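MmeI (Methylophilus methylotrophus, PDB 5HR4) cuts and methylates DNA as a Type IIL restriction-modification enzyme, its methyltransferase probably transferring a methyl group from S-adenosyl-L-methionine to N6 of adenine. Local coordinates at residues C690-G695 against I739-T744; A837-K842 against L866-K871; S830-E835 against D873-S878. One frame throughout, in Å; residues are numbered along the deposited sequence.

In the fold
All three contacts lie about 40 Å from the centre of the chain, measured to their own centres, and away from the sinefungin and calcium sites. Contact 1 comes first in sequence, in the target recognition domain, where the chain just past strand 688-691 meets a loop beside the bound DNA. Contacts 2 and 3 follow in the C-terminal domain and share helices 827-845 and 863-880; their centres are only 10 Å apart. Because the helices are antiparallel, contact 2 sits nearer the connection between them and contact 3 encloses it. Contact 1 stands 32 to 34 Å from both, centre to centre, without touching, so DNA-side loop packing and the helix pair are separate pieces of structure.

Contact 1. Residues C690-G695 against I739-T744; sequences CLWLDG and ISQPDT
Ile739 lies between Trp692 and Asp694: CG2 meets the indole, while CD1 touches both the indole and the carboxylate. CG2, placed anti to the backbone N, reaches the six-membered end of the Trp692 indole at the edge, near the ring plane, with Ile739 CG2 3.9 Å from Trp692 CH2. At the end of the other branch, Ile739 CD1 stands over the flat of the Asp694 carboxylate, 3.6 Å from Asp694 CG; this is van der Waals packing, and no hydrogen bond joins the two segments. Asp694 in turn puts its CB over one face of the Trp692 indole, 3.4 Å above the plane and toward the rim. The setting is the target recognition domain, where the chain leaves strand 688-691 and packs on the loop before strand 746-750; Ile739 also packs on a phosphate of the bound DNA. An alanine here would lose both branches and is likely to leave the edge of Trp692 and the Asp694 carboxylate without their apolar neighbour. Two residues on, Gln741 brings its CB obliquely to the same indole, 4.0 Å from Trp692 CZ2. The side chain then bends at chi2 (60°), and its amide NE2 hydrogen-bonds to Val769 O.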
# COMPACT_ATOMS: atom_id res chain seq x y z
N CYS A 690 -6.42 -4.06 -35.99
CA CYS A 690 -5.25 -4.92 -35.93
C CYS A 690 -5.00 -5.61 -37.26
O CYS A 690 -5.93 -5.86 -38.03
CB CYS A 690 -5.39 -5.99 -34.83
SG CYS A 690 -6.69 -7.24 -35.11
N LEU A 691 -3.72 -5.90 -37.54
CA LEU A 691 -3.31 -6.85 -38.57
C LEU A 691 -3.57 -8.26 -38.06
O LEU A 691 -2.87 -8.72 -37.15
CB LEU A 691 -1.83 -6.70 -38.89
CG LEU A 691 -1.42 -6.01 -40.19
CD1 LEU A 691 -2.33 -6.39 -41.34
CD2 LEU A 691 -1.50 -4.55 -39.95
N TRP A 692 -4.55 -8.96 -38.63
CA TRP A 692 -4.92 -10.30 -38.14
C TRP A 692 -4.39 -11.34 -39.12
O TRP A 692 -4.96 -11.56 -40.19
CB TRP A 692 -6.42 -10.42 -37.94
CG TRP A 692 -6.81 -11.72 -37.34
CD1 TRP A 692 -7.41 -12.77 -37.97
CD2 TRP A 692 -6.62 -12.12 -35.98
NE1 TRP A 692 -7.61 -13.81 -37.09
CE2 TRP A 692 -7.13 -13.43 -35.86
CE3 TRP A 692 -6.08 -11.49 -34.85
CZ2 TRP A 692 -7.11 -14.13 -34.65
CZ3 TRP A 692 -6.07 -12.19 -33.65
CH2 TRP A 692 -6.58 -13.49 -33.56
N LEU A 693 -3.30 -12.01 -38.72
CA LEU A 693 -2.54 -12.89 -39.60
C LEU A 693 -2.69 -14.37 -39.27
O LEU A 693 -2.08 -15.20 -39.97
CB LEU A 693 -1.06 -12.51 -39.56
CG LEU A 693 -0.90 -11.03 -39.90
CD1 LEU A 693 0.49 -10.56 -39.59
CD2 LEU A 693 -1.23 -10.82 -41.37
N ASP A 694 -3.47 -14.74 -38.25
CA ASP A 694 -3.78 -16.14 -37.99
C ASP A 694 -4.34 -16.78 -39.26
O ASP A 694 -5.43 -16.42 -39.72
CB ASP A 694 -4.77 -16.29 -36.83
CG ASP A 694 -4.86 -17.73 -36.31
OD1 ASP A 694 -3.80 -18.39 -36.15
OD2 ASP A 694 -5.99 -18.20 -36.05
N GLY A 695 -3.57 -17.69 -39.85
CA GLY A 695 -3.97 -18.37 -41.06
C GLY A 695 -3.82 -17.51 -42.30
O GLY A 695 -4.70 -17.49 -43.17
N ILE A 739 -4.36 -16.65 -28.67
CA ILE A 739 -5.44 -16.50 -29.64
C ILE A 739 -6.63 -17.29 -29.13
O ILE A 739 -6.50 -18.47 -28.76
CB ILE A 739 -5.03 -16.97 -31.05
CG1 ILE A 739 -3.98 -16.04 -31.67
CG2 ILE A 739 -6.23 -17.00 -31.97
CD1 ILE A 739 -3.74 -16.29 -33.15
N SER A 740 -7.79 -16.64 -29.08
CA SER A 740 -9.01 -17.27 -28.62
C SER A 740 -10.19 -17.01 -29.52
O SER A 740 -11.22 -17.68 -29.35
CB SER A 740 -9.36 -16.78 -27.21
OG SER A 740 -9.42 -15.36 -27.18
N GLN A 741 -10.08 -16.08 -30.48
CA GLN A 741 -11.13 -15.65 -31.40
C GLN A 741 -12.12 -16.77 -31.72
O GLN A 741 -11.71 -17.86 -32.13
CB GLN A 741 -10.51 -15.13 -32.70
CG GLN A 741 -11.48 -14.45 -33.63
CD GLN A 741 -12.14 -13.26 -32.99
OE1 GLN A 741 -11.66 -12.74 -31.98
NE2 GLN A 741 -13.27 -12.82 -33.55
N PRO A 742 -13.41 -16.54 -31.54
CA PRO A 742 -14.42 -17.55 -31.88
C PRO A 742 -14.79 -17.48 -33.36
O PRO A 742 -14.31 -16.63 -34.11
CB PRO A 742 -15.61 -17.18 -30.99
CG PRO A 742 -15.20 -15.91 -30.24
CD PRO A 742 -13.99 -15.35 -30.90
N ASP A 743 -15.67 -18.40 -33.76
CA ASP A 743 -16.24 -18.41 -35.10
C ASP A 743 -17.66 -17.83 -35.15
O ASP A 743 -18.12 -17.44 -36.24
CB ASP A 743 -16.24 -19.84 -35.66
N THR A 744 -18.36 -17.75 -34.02
CA THR A 744 -19.67 -17.13 -33.93
C THR A 744 -19.56 -15.75 -33.30
O THR A 744 -18.58 -15.44 -32.62
CB THR A 744 -20.62 -18.01 -33.11

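Contact 2. Residues A837-K842 against L866-K871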
# COMPACT_ATOMS: atom_id res chain seq x y z
N ALA A 837 -34.14 -8.23 -21.49
CA ALA A 837 -32.89 -8.10 -22.24
C ALA A 837 -33.09 -7.27 -23.50
O ALA A 837 -32.37 -6.30 -23.74
CB ALA A 837 -32.35 -9.48 -22.57
N PHE A 838 -34.09 -7.63 -24.32
CA PHE A 838 -34.35 -6.86 -25.52
C PHE A 838 -34.80 -5.45 -25.19
O PHE A 838 -34.52 -4.51 -25.95
CB PHE A 838 -35.38 -7.57 -26.40
CG PHE A 838 -34.82 -8.74 -27.17
CD1 PHE A 838 -33.86 -8.54 -28.16
CD2 PHE A 838 -35.24 -10.04 -26.90
CE1 PHE A 838 -33.34 -9.61 -28.86
CE2 PHE A 838 -34.72 -11.12 -27.60
CZ PHE A 838 -33.77 -10.91 -28.58
N ALA A 839 -35.47 -5.26 -24.05
CA ALA A 839 -35.88 -3.92 -23.65
C ALA A 839 -34.67 -3.05 -23.32
O ALA A 839 -34.63 -1.87 -23.68
CB ALA A 839 -36.84 -3.98 -22.46
N ILE A 840 -33.67 -3.63 -22.64
CA ILE A 840 -32.40 -2.93 -22.44
C ILE A 840 -31.76 -2.59 -23.78
O ILE A 840 -31.42 -1.43 -24.05
CB ILE A 840 -31.45 -3.76 -21.56
CG1 ILE A 840 -31.94 -3.79 -20.11
CG2 ILE A 840 -30.06 -3.17 -21.59
CD1 ILE A 840 -31.21 -4.79 -19.23
N LEU A 841 -31.59 -3.60 -24.64
CA LEU A 841 -30.95 -3.36 -25.93
C LEU A 841 -31.63 -2.23 -26.69
O LEU A 841 -30.97 -1.28 -27.13
CB LEU A 841 -30.94 -4.64 -26.77
CG LEU A 841 -29.87 -5.68 -26.48
CD1 LEU A 841 -29.79 -6.63 -27.65
CD2 LEU A 841 -28.51 -5.04 -26.18
N LYS A 842 -32.96 -2.30 -26.83
CA LYS A 842 -33.70 -1.25 -27.51
C LYS A 842 -33.46 0.10 -26.85
O LYS A 842 -33.16 1.09 -27.53
CB LYS A 842 -35.19 -1.58 -27.55
N LEU A 866 -32.66 2.95 -17.34
CA LEU A 866 -32.83 2.53 -15.95
C LEU A 866 -34.06 1.65 -15.79
O LEU A 866 -34.04 0.67 -15.04
CB LEU A 866 -32.93 3.76 -15.05
CG LEU A 866 -33.11 3.39 -13.59
CD1 LEU A 866 -31.98 2.44 -13.13
CD2 LEU A 866 -33.15 4.65 -12.76
N LYS A 867 -35.14 1.97 -16.51
CA LYS A 867 -36.37 1.21 -16.37
C LYS A 867 -36.19 -0.22 -16.86
O LYS A 867 -36.50 -1.18 -16.13
CB LYS A 867 -37.51 1.91 -17.11
N ALA A 868 -35.66 -0.39 -18.08
CA ALA A 868 -35.40 -1.73 -18.60
C ALA A 868 -34.51 -2.53 -17.65
O ALA A 868 -34.74 -3.72 -17.43
CB ALA A 868 -34.77 -1.65 -19.99
N HIS A 869 -33.50 -1.88 -17.06
CA HIS A 869 -32.71 -2.61 -16.07
C HIS A 869 -33.56 -2.96 -14.86
O HIS A 869 -33.47 -4.08 -14.34
CB HIS A 869 -31.47 -1.81 -15.66
CG HIS A 869 -30.27 -2.08 -16.51
ND1 HIS A 869 -29.28 -2.98 -16.16
CD2 HIS A 869 -29.91 -1.59 -17.73
CE1 HIS A 869 -28.36 -3.02 -17.10
NE2 HIS A 869 -28.71 -2.19 -18.07
N GLN A 870 -34.42 -2.03 -14.42
CA GLN A 870 -35.34 -2.36 -13.34
C GLN A 870 -36.29 -3.48 -13.76
O GLN A 870 -36.61 -4.36 -12.95
CB GLN A 870 -36.10 -1.12 -12.89
CG GLN A 870 -35.33 -0.24 -11.90
CD GLN A 870 -35.88 1.18 -11.83
OE1 GLN A 870 -36.96 1.47 -12.35
NE2 GLN A 870 -35.12 2.07 -11.18
N LYS A 871 -36.72 -3.48 -15.02
CA LYS A 871 -37.50 -4.60 -15.53
C LYS A 871 -36.71 -5.90 -15.44
O LYS A 871 -37.24 -6.93 -15.00
CB LYS A 871 -37.94 -4.32 -16.97
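Ala868 CB points at helix 827-845 and packs in apolar contact against Ala839 and Ile840. The two alanine methyls face each other, with Ala839 CB 4.0 Å from Ala868 CB. Ile840 CG1 is closer, 3.6 Å from Ala868 CB, and the same methyl also rests against the backbone, 3.5 Å from Ile840 N. With so little side chain in between, the CA atoms of Ile840 and Ala868 come within 5.0 Å of each other. This is a close antiparallel helix pair in the C-terminal domain, helix 827-845 against helix 863-880, the local axes 8.4 Å apart and 169° between their directions. The second kind of interaction is a CH-pi contact. Ile840 CD1 stands over the centre of the His869 imidazole, 3.7 Å from the ring centroid and only 8° off its normal. CG1 sits anti to the carbonyl carbon (chi1 -71°) and the chain runs on extended, which carries CD1 across to that face; Ile840 CG2 comes to the ring as well, 3.9 Å from His869 NE2. NE2 of His869 is hydrogen-bonded to Tyr856 OH, outside the pair, and the ring also meets that of Phe759. Ile840 further packs on Leu865 and Leu872 of the facing helix.

Contact 3. Residues S830-E835 against D873-S878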
# COMPACT_ATOMS: atom_id res chain seq x y z
N SER A 830 -37.59 -17.75 -18.17
CA SER A 830 -36.57 -17.53 -19.19
C SER A 830 -37.03 -16.51 -20.22
O SER A 830 -36.26 -15.61 -20.61
CB SER A 830 -36.21 -18.85 -19.87
N LYS A 831 -38.28 -16.63 -20.69
CA LYS A 831 -38.80 -15.68 -21.67
C LYS A 831 -38.95 -14.29 -21.08
O LYS A 831 -38.80 -13.28 -21.79
CB LYS A 831 -40.14 -16.18 -22.22
N ALA A 832 -39.23 -14.21 -19.78
CA ALA A 832 -39.32 -12.92 -19.12
C ALA A 832 -37.97 -12.21 -19.14
O ALA A 832 -37.87 -11.04 -19.52
CB ALA A 832 -39.83 -13.10 -17.69
N ILE A 833 -36.91 -12.92 -18.74
CA ILE A 833 -35.58 -12.33 -18.73
C ILE A 833 -35.14 -11.96 -20.15
O ILE A 833 -34.52 -10.92 -20.37
CB ILE A 833 -34.59 -13.29 -18.05
CG1 ILE A 833 -34.97 -13.47 -16.58
CG2 ILE A 833 -33.17 -12.77 -18.17
CD1 ILE A 833 -34.00 -14.30 -15.78
N GLU A 834 -35.47 -12.80 -21.14
CA GLU A 834 -35.16 -12.43 -22.51
C GLU A 834 -35.87 -11.14 -22.92
O GLU A 834 -35.28 -10.27 -23.57
CB GLU A 834 -35.52 -13.57 -23.46
CG GLU A 834 -34.69 -14.81 -23.18
CD GLU A 834 -35.15 -16.03 -23.94
OE1 GLU A 834 -36.26 -15.98 -24.53
OE2 GLU A 834 -34.41 -17.04 -23.96
N GLU A 835 -37.14 -10.97 -22.50
CA GLU A 835 -37.89 -9.78 -22.88
C GLU A 835 -37.29 -8.51 -22.27
O GLU A 835 -37.19 -7.48 -22.94
CB GLU A 835 -39.36 -9.93 -22.47
N ASP A 873 -34.00 -6.72 -13.46
CA ASP A 873 -33.73 -7.22 -12.11
C ASP A 873 -34.95 -7.94 -11.55
O ASP A 873 -34.83 -9.03 -10.97
CB ASP A 873 -33.33 -6.08 -11.17
CG ASP A 873 -32.01 -5.43 -11.54
OD1 ASP A 873 -31.06 -6.16 -11.97
OD2 ASP A 873 -31.93 -4.19 -11.40
N LYS A 874 -36.15 -7.36 -11.75
CA LYS A 874 -37.39 -7.98 -11.32
C LYS A 874 -37.53 -9.40 -11.86
O LYS A 874 -37.89 -10.32 -11.12
CB LYS A 874 -38.57 -7.10 -11.77
CG LYS A 874 -39.96 -7.53 -11.28
CD LYS A 874 -40.99 -7.33 -12.39
CE LYS A 874 -42.35 -6.92 -11.86
NZ LYS A 874 -42.42 -5.49 -11.41
N ALA A 875 -37.23 -9.59 -13.15
CA ALA A 875 -37.28 -10.93 -13.73
C ALA A 875 -36.22 -11.85 -13.15
O ALA A 875 -36.50 -13.01 -12.84
CB ALA A 875 -37.15 -10.83 -15.25
N VAL A 876 -34.98 -11.36 -13.00
CA VAL A 876 -33.92 -12.20 -12.44
C VAL A 876 -34.18 -12.47 -10.96
O VAL A 876 -34.02 -13.60 -10.48
CB VAL A 876 -32.53 -11.55 -12.66
CG1 VAL A 876 -31.41 -12.37 -12.00
CG2 VAL A 876 -32.24 -11.38 -14.14
N ASP A 877 -34.56 -11.44 -10.21
CA ASP A 877 -34.84 -11.64 -8.79
C ASP A 877 -35.93 -12.67 -8.59
O ASP A 877 -35.85 -13.50 -7.68
CB ASP A 877 -35.23 -10.31 -8.15
CG ASP A 877 -34.08 -9.33 -8.14
OD1 ASP A 877 -32.92 -9.78 -8.23
OD2 ASP A 877 -34.35 -8.10 -8.03
N SER A 878 -36.96 -12.62 -9.44
CA SER A 878 -38.02 -13.62 -9.39
C SER A 878 -37.47 -15.03 -9.57
O SER A 878 -37.89 -15.96 -8.87
CB SER A 878 -39.08 -13.30 -10.44
OG SER A 878 -39.75 -14.48 -10.85
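Ile833 lays its longer branch over Ala875 and on to Val876, spanning neighbouring positions of the facing helix. Ile833 CG1 does the first part, 3.7 Å from Ala875 CB. Ile833 CD1 then reaches past the alanine and ends 3.8 Å from Val876 CG2, the two side chains crossing at about a right angle. The torsions account for this reach: CG1 is anti to the carbonyl carbon (chi1 -64°) and chi2 is extended, which carries CD1 to the facing helix. On Val876 it is CG2, not CG1, that meets the isoleucine. Helices 827-845 and 863-880 of the C-terminal domain run antiparallel at this level, with local axes 8.7 Å apart and crossing at -157°. Ala875 points at the other helix, and its small side chain lets the CA atoms of Ile833 and Ala875 approach to 5.5 Å. Beside this pair the methyls of Ala832 and Ala875 meet more loosely, CB to CB 4.3 Å. The interface is entirely apolar, with no hydrogen bond passing between the segments. Ile833 and Val876 both also pack on Trp822 and on helix 783-790, where Ile833 touches Leu784 and Val876 touches Leu788. Asp873 and Asp877, one turn apart, take no part across the pair: Asp877 OD2 forms a salt bridge with Arg891, and Asp873 OD1 accepts a hydrogen bond from the backbone N of Thr792.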